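Local coordinates for transcription regulator PadR N-terminal domain-containing protein (PDB 3L9F), which probably binds DNA as a dimeric PadR-family transcription regulator and can also bind a magnesium ion, at residues E157-R162 with A189-T194; L63-D68 with E181-Y186. All coordinates share one frame; numbering follows the deposited sequence.

Contact 1: residues E157-R162 with A189-T194; sequences EEKIKR and AQYKST
Helix segments 157-162 and 189-194 pack with Ile160 against Tyr191, whose CA atoms lie 6.5 Å apart; the short axes approach to 9.6 Å, and their N-to-C directions differ by 149°. That antiparallel crossing belongs to the helical hairpin of helices 142-172 and 178-202, in the C-terminal region assigned to the virulence activator alpha family; a coiled coil is predicted over the first of them. No hydrogen bond joins the segments, so the 232 Å² buried between them rests on packing. Tyr191 supplies most of its side. Lys159 CB stands over one face of the phenol, 3.8 Å from the ring centroid and 19° off the normal, a CH-pi contact shifted toward the rim. With chi1 at -67° and the chain extended beyond CG, the lysine crosses the tyrosine at about a right angle, sliding its CD past Tyr191 CE1 at 3.7 Å while its end leads away. NZ has a long, weak ion pair with Glu124 of the second subunit. Leu163, one helical turn on from Lys159, also touches Tyr191. At the root of the ring Ile160 runs past Tyr191 in the opposite direction, its CG1 meeting Tyr191 CB at 3.4 Å. Toward the exposed margin, the terminal methyl CD1 of Ile160 rests 3.7 Å from CG of Lys192, touching only the aliphatic part of that lysine.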
loop_
_atom_site.group_PDB
_atom_site.type_symbol
_atom_site.label_atom_id
_atom_site.label_comp_id
_atom_site.label_asym_id
_atom_site.label_seq_id
_atom_site.Cartn_x
_atom_site.Cartn_y
_atom_site.Cartn_z
ATOM N N GLU A 157 -1.662 -14.911 -7.399
ATOM C CA GLU A 157 -0.993 -15.812 -8.332
ATOM C C GLU A 157 -0.390 -15.051 -9.504
ATOM O O GLU A 157 0.751 -15.321 -9.911
ATOM C CB GLU A 157 -1.943 -16.918 -8.791
ATOM C CG GLU A 157 -2.032 -18.053 -7.784
ATOM C CD GLU A 157 -3.200 -18.985 -8.025
ATOM O OE1 GLU A 157 -4.151 -18.587 -8.729
ATOM O OE2 GLU A 157 -3.170 -20.118 -7.494
ATOM N N GLU A 158 -1.142 -14.081 -10.025
ATOM C CA GLU A 158 -0.669 -13.241 -11.118
ATOM C C GLU A 158 0.584 -12.463 -10.712
ATOM O O GLU A 158 1.535 -12.351 -11.488
ATOM C CB GLU A 158 -1.756 -12.259 -11.545
ATOM C CG GLU A 158 -1.816 -12.006 -13.052
ATOM C CD GLU A 158 -0.483 -11.572 -13.649
ATOM O OE1 GLU A 158 0.293 -12.451 -14.091
ATOM O OE2 GLU A 158 -0.217 -10.350 -13.690
ATOM N N LYS A 159 0.583 -11.920 -9.498
ATOM C CA LYS A 159 1.743 -11.148 -9.033
ATOM C C LYS A 159 2.964 -12.028 -8.785
ATOM O O LYS A 159 4.088 -11.641 -9.096
ATOM C CB LYS A 159 1.401 -10.337 -7.780
ATOM C CG LYS A 159 0.386 -9.237 -8.050
ATOM C CD LYS A 159 -0.075 -8.572 -6.757
ATOM C CE LYS A 159 -1.119 -7.503 -7.034
ATOM N NZ LYS A 159 -1.517 -6.813 -5.779
ATOM N N ILE A 160 2.741 -13.206 -8.221
ATOM C CA ILE A 160 3.823 -14.169 -8.015
ATOM C C ILE A 160 4.462 -14.593 -9.339
ATOM O O ILE A 160 5.698 -14.630 -9.478
ATOM C CB ILE A 160 3.309 -15.422 -7.291
ATOM C CG1 ILE A 160 2.950 -15.076 -5.835
ATOM C CG2 ILE A 160 4.345 -16.528 -7.363
ATOM C CD1 ILE A 160 2.213 -16.176 -5.080
ATOM N N LYS A 161 3.612 -14.923 -10.300
ATOM C CA LYS A 161 4.054 -15.320 -11.640
ATOM C C LYS A 161 4.915 -14.234 -12.281
ATOM O O LYS A 161 6.010 -14.502 -12.791
ATOM C CB LYS A 161 2.835 -15.627 -12.520
ATOM C CG LYS A 161 3.168 -15.961 -13.971
ATOM C CD LYS A 161 1.901 -16.256 -14.776
ATOM C CE LYS A 161 2.220 -16.634 -16.218
ATOM N NZ LYS A 161 2.806 -15.498 -16.982
ATOM N N ARG A 162 4.422 -13.003 -12.235
ATOM C CA ARG A 162 5.118 -11.864 -12.812
ATOM C C ARG A 162 6.448 -11.577 -12.114
ATOM O O ARG A 162 7.476 -11.359 -12.768
ATOM C CB ARG A 162 4.209 -10.630 -12.782
ATOM C CG ARG A 162 4.767 -9.421 -13.516
ATOM C CD ARG A 162 3.660 -8.669 -14.237
ATOM N NE ARG A 162 2.487 -8.520 -13.381
ATOM C CZ ARG A 162 2.353 -7.570 -12.462
ATOM N NH1 ARG A 162 3.324 -6.683 -12.286
ATOM N NH2 ARG A 162 1.254 -7.511 -11.714
ATOM N N ALA A 189 7.653 -13.877 -0.605
ATOM C CA ALA A 189 7.221 -14.344 0.703
ATOM C C ALA A 189 5.907 -13.671 1.100
ATOM O O ALA A 189 4.996 -14.310 1.622
ATOM C CB ALA A 189 8.310 -14.071 1.741
ATOM N N GLN A 190 5.813 -12.373 0.836
ATOM C CA GLN A 190 4.604 -11.620 1.127
ATOM C C GLN A 190 3.421 -12.213 0.373
ATOM O O GLN A 190 2.374 -12.523 0.952
ATOM C CB GLN A 190 4.816 -10.169 0.701
ATOM C CG GLN A 190 3.848 -9.193 1.293
ATOM C CD GLN A 190 4.449 -7.811 1.348
ATOM O OE1 GLN A 190 5.012 -7.328 0.363
ATOM N NE2 GLN A 190 4.356 -7.173 2.506
ATOM N N TYR A 191 3.595 -12.381 -0.933
ATOM C CA TYR A 191 2.516 -12.890 -1.772
ATOM C C TYR A 191 2.129 -14.308 -1.390
ATOM O O TYR A 191 0.948 -14.637 -1.278
ATOM C CB TYR A 191 2.946 -12.880 -3.236
ATOM C CG TYR A 191 3.085 -11.502 -3.827
ATOM C CD1 TYR A 191 2.239 -10.480 -3.445
ATOM C CD2 TYR A 191 4.049 -11.237 -4.795
ATOM C CE1 TYR A 191 2.352 -9.221 -3.995
ATOM C CE2 TYR A 191 4.171 -9.983 -5.352
ATOM C CZ TYR A 191 3.319 -8.978 -4.943
ATOM O OH TYR A 191 3.428 -7.722 -5.485
ATOM N N LYS A 192 3.135 -15.153 -1.202
ATOM C CA LYS A 192 2.870 -16.562 -0.936
ATOM C C LYS A 192 2.224 -16.803 0.426
ATOM O O LYS A 192 1.351 -17.663 0.561
ATOM C CB LYS A 192 4.145 -17.381 -1.087
ATOM C CG LYS A 192 4.659 -17.408 -2.527
ATOM C CD LYS A 192 5.977 -18.160 -2.637
ATOM C CE LYS A 192 6.471 -18.176 -4.080
ATOM N NZ LYS A 192 7.899 -18.589 -4.168
ATOM N N SER A 193 2.647 -16.044 1.432
ATOM C CA SER A 193 2.131 -16.252 2.786
ATOM C C SER A 193 0.658 -15.879 2.882
ATOM O O SER A 193 -0.131 -16.580 3.509
ATOM C CB SER A 193 2.953 -15.471 3.815
ATOM O OG SER A 193 2.902 -14.079 3.549
ATOM N N THR A 194 0.283 -14.771 2.258
ATOM C CA THR A 194 -1.098 -14.323 2.318
ATOM C C THR A 194 -1.981 -15.206 1.416
ATOM O O THR A 194 -3.106 -15.554 1.779
ATOM C CB THR A 194 -1.209 -12.843 1.927
ATOM O OG1 THR A 194 -0.614 -12.656 0.641
ATOM C CG2 THR A 194 -0.453 -11.964 2.953
#

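Contact 2: residues L63-D68 with E181-Y186; sequences LSYFYD and EITIKY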
loop_
_atom_site.group_PDB
_atom_site.type_symbol
_atom_site.label_atom_id
_atom_site.label_comp_id
_atom_site.label_asym_id
_atom_site.label_seq_id
_atom_site.Cartn_x
_atom_site.Cartn_y
_atom_site.Cartn_z
ATOM N N LEU A 63 8.282 -3.241 -11.205
ATOM C CA LEU A 63 8.487 -2.715 -9.861
ATOM C C LEU A 63 7.211 -2.717 -9.025
ATOM O O LEU A 63 7.202 -2.260 -7.885
ATOM C CB LEU A 63 9.074 -1.302 -9.938
ATOM C CG LEU A 63 10.324 -1.140 -10.817
ATOM C CD1 LEU A 63 10.981 0.222 -10.582
ATOM C CD2 LEU A 63 11.326 -2.269 -10.577
ATOM N N SER A 64 6.132 -3.251 -9.573
ATOM C CA SER A 64 4.866 -3.213 -8.858
ATOM C C SER A 64 4.838 -4.007 -7.540
ATOM O O SER A 64 3.901 -3.855 -6.751
ATOM C CB SER A 64 3.728 -3.667 -9.769
ATOM O OG SER A 64 3.887 -5.026 -10.133
ATOM N N TYR A 65 5.827 -4.864 -7.299
ATOM C CA TYR A 65 5.829 -5.617 -6.041
ATOM C C TYR A 65 6.242 -4.741 -4.861
ATOM O O TYR A 65 6.069 -5.137 -3.704
ATOM C CB TYR A 65 6.690 -6.887 -6.102
ATOM C CG TYR A 65 8.175 -6.651 -6.239
ATOM C CD1 TYR A 65 8.724 -6.311 -7.470
ATOM C CD2 TYR A 65 9.034 -6.777 -5.145
ATOM C CE1 TYR A 65 10.078 -6.108 -7.621
ATOM C CE2 TYR A 65 10.396 -6.570 -5.281
ATOM C CZ TYR A 65 10.914 -6.232 -6.529
ATOM O OH TYR A 65 12.262 -6.016 -6.714
ATOM N N PHE A 66 6.786 -3.560 -5.145
ATOM C CA PHE A 66 7.068 -2.608 -4.064
ATOM C C PHE A 66 6.541 -1.208 -4.323
ATOM O O PHE A 66 6.614 -0.337 -3.467
ATOM C CB PHE A 66 8.548 -2.592 -3.674
ATOM C CG PHE A 66 9.469 -2.030 -4.723
ATOM C CD1 PHE A 66 9.731 -0.669 -4.774
ATOM C CD2 PHE A 66 10.123 -2.870 -5.615
ATOM C CE1 PHE A 66 10.599 -0.146 -5.719
ATOM C CE2 PHE A 66 11.005 -2.348 -6.573
ATOM C CZ PHE A 66 11.233 -0.987 -6.625
ATOM N N TYR A 67 5.975 -0.988 -5.497
ATOM C CA TYR A 67 5.330 0.288 -5.744
ATOM C C TYR A 67 4.144 0.098 -6.660
ATOM O O TYR A 67 4.293 -0.130 -7.857
ATOM C CB TYR A 67 6.298 1.320 -6.320
ATOM C CG TYR A 67 5.688 2.707 -6.377
ATOM C CD1 TYR A 67 4.710 3.022 -7.317
ATOM C CD2 TYR A 67 6.075 3.694 -5.471
ATOM C CE1 TYR A 67 4.142 4.290 -7.360
ATOM C CE2 TYR A 67 5.517 4.959 -5.509
ATOM C CZ TYR A 67 4.555 5.250 -6.451
ATOM O OH TYR A 67 4.001 6.509 -6.484
ATOM N N ASP A 68 2.958 0.163 -6.074
ATOM C CA ASP A 68 1.732 -0.013 -6.810
ATOM C C ASP A 68 0.762 1.032 -6.306
ATOM O O ASP A 68 0.156 0.866 -5.245
ATOM C CB ASP A 68 1.173 -1.422 -6.608
ATOM C CG ASP A 68 0.235 -1.840 -7.727
ATOM O OD1 ASP A 68 -0.282 -0.947 -8.422
ATOM O OD2 ASP A 68 0.023 -3.052 -7.922
ATOM N N GLU A 181 17.924 -8.801 -5.052
ATOM C CA GLU A 181 17.513 -10.164 -4.765
ATOM C C GLU A 181 16.738 -10.222 -3.454
ATOM O O GLU A 181 15.717 -10.905 -3.369
ATOM C CB GLU A 181 18.713 -11.110 -4.743
ATOM C CG GLU A 181 18.336 -12.588 -4.666
ATOM C CD GLU A 181 19.529 -13.500 -4.894
ATOM O OE1 GLU A 181 20.636 -13.186 -4.396
ATOM O OE2 GLU A 181 19.358 -14.535 -5.572
ATOM N N ILE A 182 17.208 -9.500 -2.438
ATOM C CA ILE A 182 16.493 -9.469 -1.160
ATOM C C ILE A 182 15.057 -8.979 -1.335
ATOM O O ILE A 182 14.125 -9.549 -0.771
ATOM C CB ILE A 182 17.185 -8.575 -0.105
ATOM C CG1 ILE A 182 18.563 -9.136 0.255
ATOM C CG2 ILE A 182 16.318 -8.477 1.154
ATOM C CD1 ILE A 182 19.475 -8.119 0.917
ATOM N N THR A 183 14.879 -7.906 -2.099
ATOM C CA THR A 183 13.540 -7.348 -2.261
ATOM C C THR A 183 12.606 -8.322 -2.945
ATOM O O THR A 183 11.422 -8.367 -2.648
ATOM C CB THR A 183 13.542 -6.009 -3.030
ATOM O OG1 THR A 183 13.839 -6.242 -4.415
ATOM C CG2 THR A 183 14.565 -5.047 -2.428
ATOM N N ILE A 184 13.140 -9.115 -3.865
ATOM C CA ILE A 184 12.319 -10.091 -4.555
ATOM C C ILE A 184 11.934 -11.224 -3.602
ATOM O O ILE A 184 10.793 -11.661 -3.591
ATOM C CB ILE A 184 13.010 -10.611 -5.816
ATOM C CG1 ILE A 184 13.246 -9.442 -6.784
ATOM C CG2 ILE A 184 12.166 -11.702 -6.495
ATOM C CD1 ILE A 184 13.871 -9.864 -8.115
ATOM N N LYS A 185 12.884 -11.680 -2.795
ATOM C CA LYS A 185 12.598 -12.740 -1.833
ATOM C C LYS A 185 11.509 -12.272 -0.872
ATOM O O LYS A 185 10.595 -13.021 -0.526
ATOM C CB LYS A 185 13.871 -13.146 -1.079
ATOM C CG LYS A 185 14.760 -14.111 -1.862
ATOM C CD LYS A 185 16.062 -14.435 -1.117
ATOM C CE LYS A 185 17.013 -15.259 -2.001
ATOM N NZ LYS A 185 18.273 -15.605 -1.281
ATOM N N TYR A 186 11.610 -11.011 -0.472
ATOM C CA TYR A 186 10.639 -10.370 0.411
ATOM C C TYR A 186 9.270 -10.331 -0.257
ATOM O O TYR A 186 8.271 -10.743 0.339
ATOM C CB TYR A 186 11.146 -8.962 0.702
ATOM C CG TYR A 186 10.346 -8.046 1.621
ATOM C CD1 TYR A 186 9.068 -7.616 1.287
ATOM C CD2 TYR A 186 10.933 -7.520 2.772
ATOM C CE1 TYR A 186 8.373 -6.730 2.105
ATOM C CE2 TYR A 186 10.254 -6.637 3.593
ATOM C CZ TYR A 186 8.975 -6.243 3.252
ATOM O OH TYR A 186 8.308 -5.350 4.062
#
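Tyr65 presents one ring edge and its hydroxyl to helix segment 181-186, crossing the side chain of Thr183 at about a right angle. With the ring set between the backbone N and the carbonyl carbon, chi1 67°, Tyr65 reaches across to the helix, and its OH donates a hydrogen bond to Thr183 OG1 at 2.8 Å. The same OG1 is hydrogen-bonded to the carbonyl of Gln180, within its own helix, so two bonds fix the threonine hydroxyl in this buried contact. Along the edge, Tyr65 CE2 lies 3.3 Å from the carbonyl oxygen of Thr183, which sits near the ring plane. Ile184 adds the apolar component: its CG1 comes obliquely to within 3.6 Å of Tyr65 OH and 4.0 Å of Tyr65 CZ. Phe66 CD2 lies over one face of the Tyr65 ring near the rim, 3.6 Å above the plane. The turn that carries the ring is held by Leu63 O, which accepts from both Phe66 N and Tyr67 N. This contact connects the PadR-like region to the C-terminal helix 178-202. Leu163 of helix 142-172 touches both Tyr65 and Ile184, Phe135 of the second subunit packs on Tyr65, and strand 67-68, carrying Asp68, a magnesium ligand although no ion is bound to this chain here, pairs antiparallel with a strand of that subunit.

Overall arrangement
Both contacts use helix 178-202, and their centres are 11 Å apart. Contact 1 pairs it with helix 142-172 and is partly buried, with one buried and one exposed residue among the four that touch; contact 2 sets it against the turn and short strand of 63-68, and its three touching residues are all buried. Their chemistry differs accordingly: in the first a lysine chain lies over one face of a tyrosine ring and isoleucine packs at its base, whereas the second turns on a phenol-threonine hydrogen bond. The two meet directly, since Arg162 NH1 lies 2.8 Å from Ser64 OG, a probable hydrogen bond, and Tyr191 OH packs 3.2 Å from Tyr65 CA. Both also reach the second subunit.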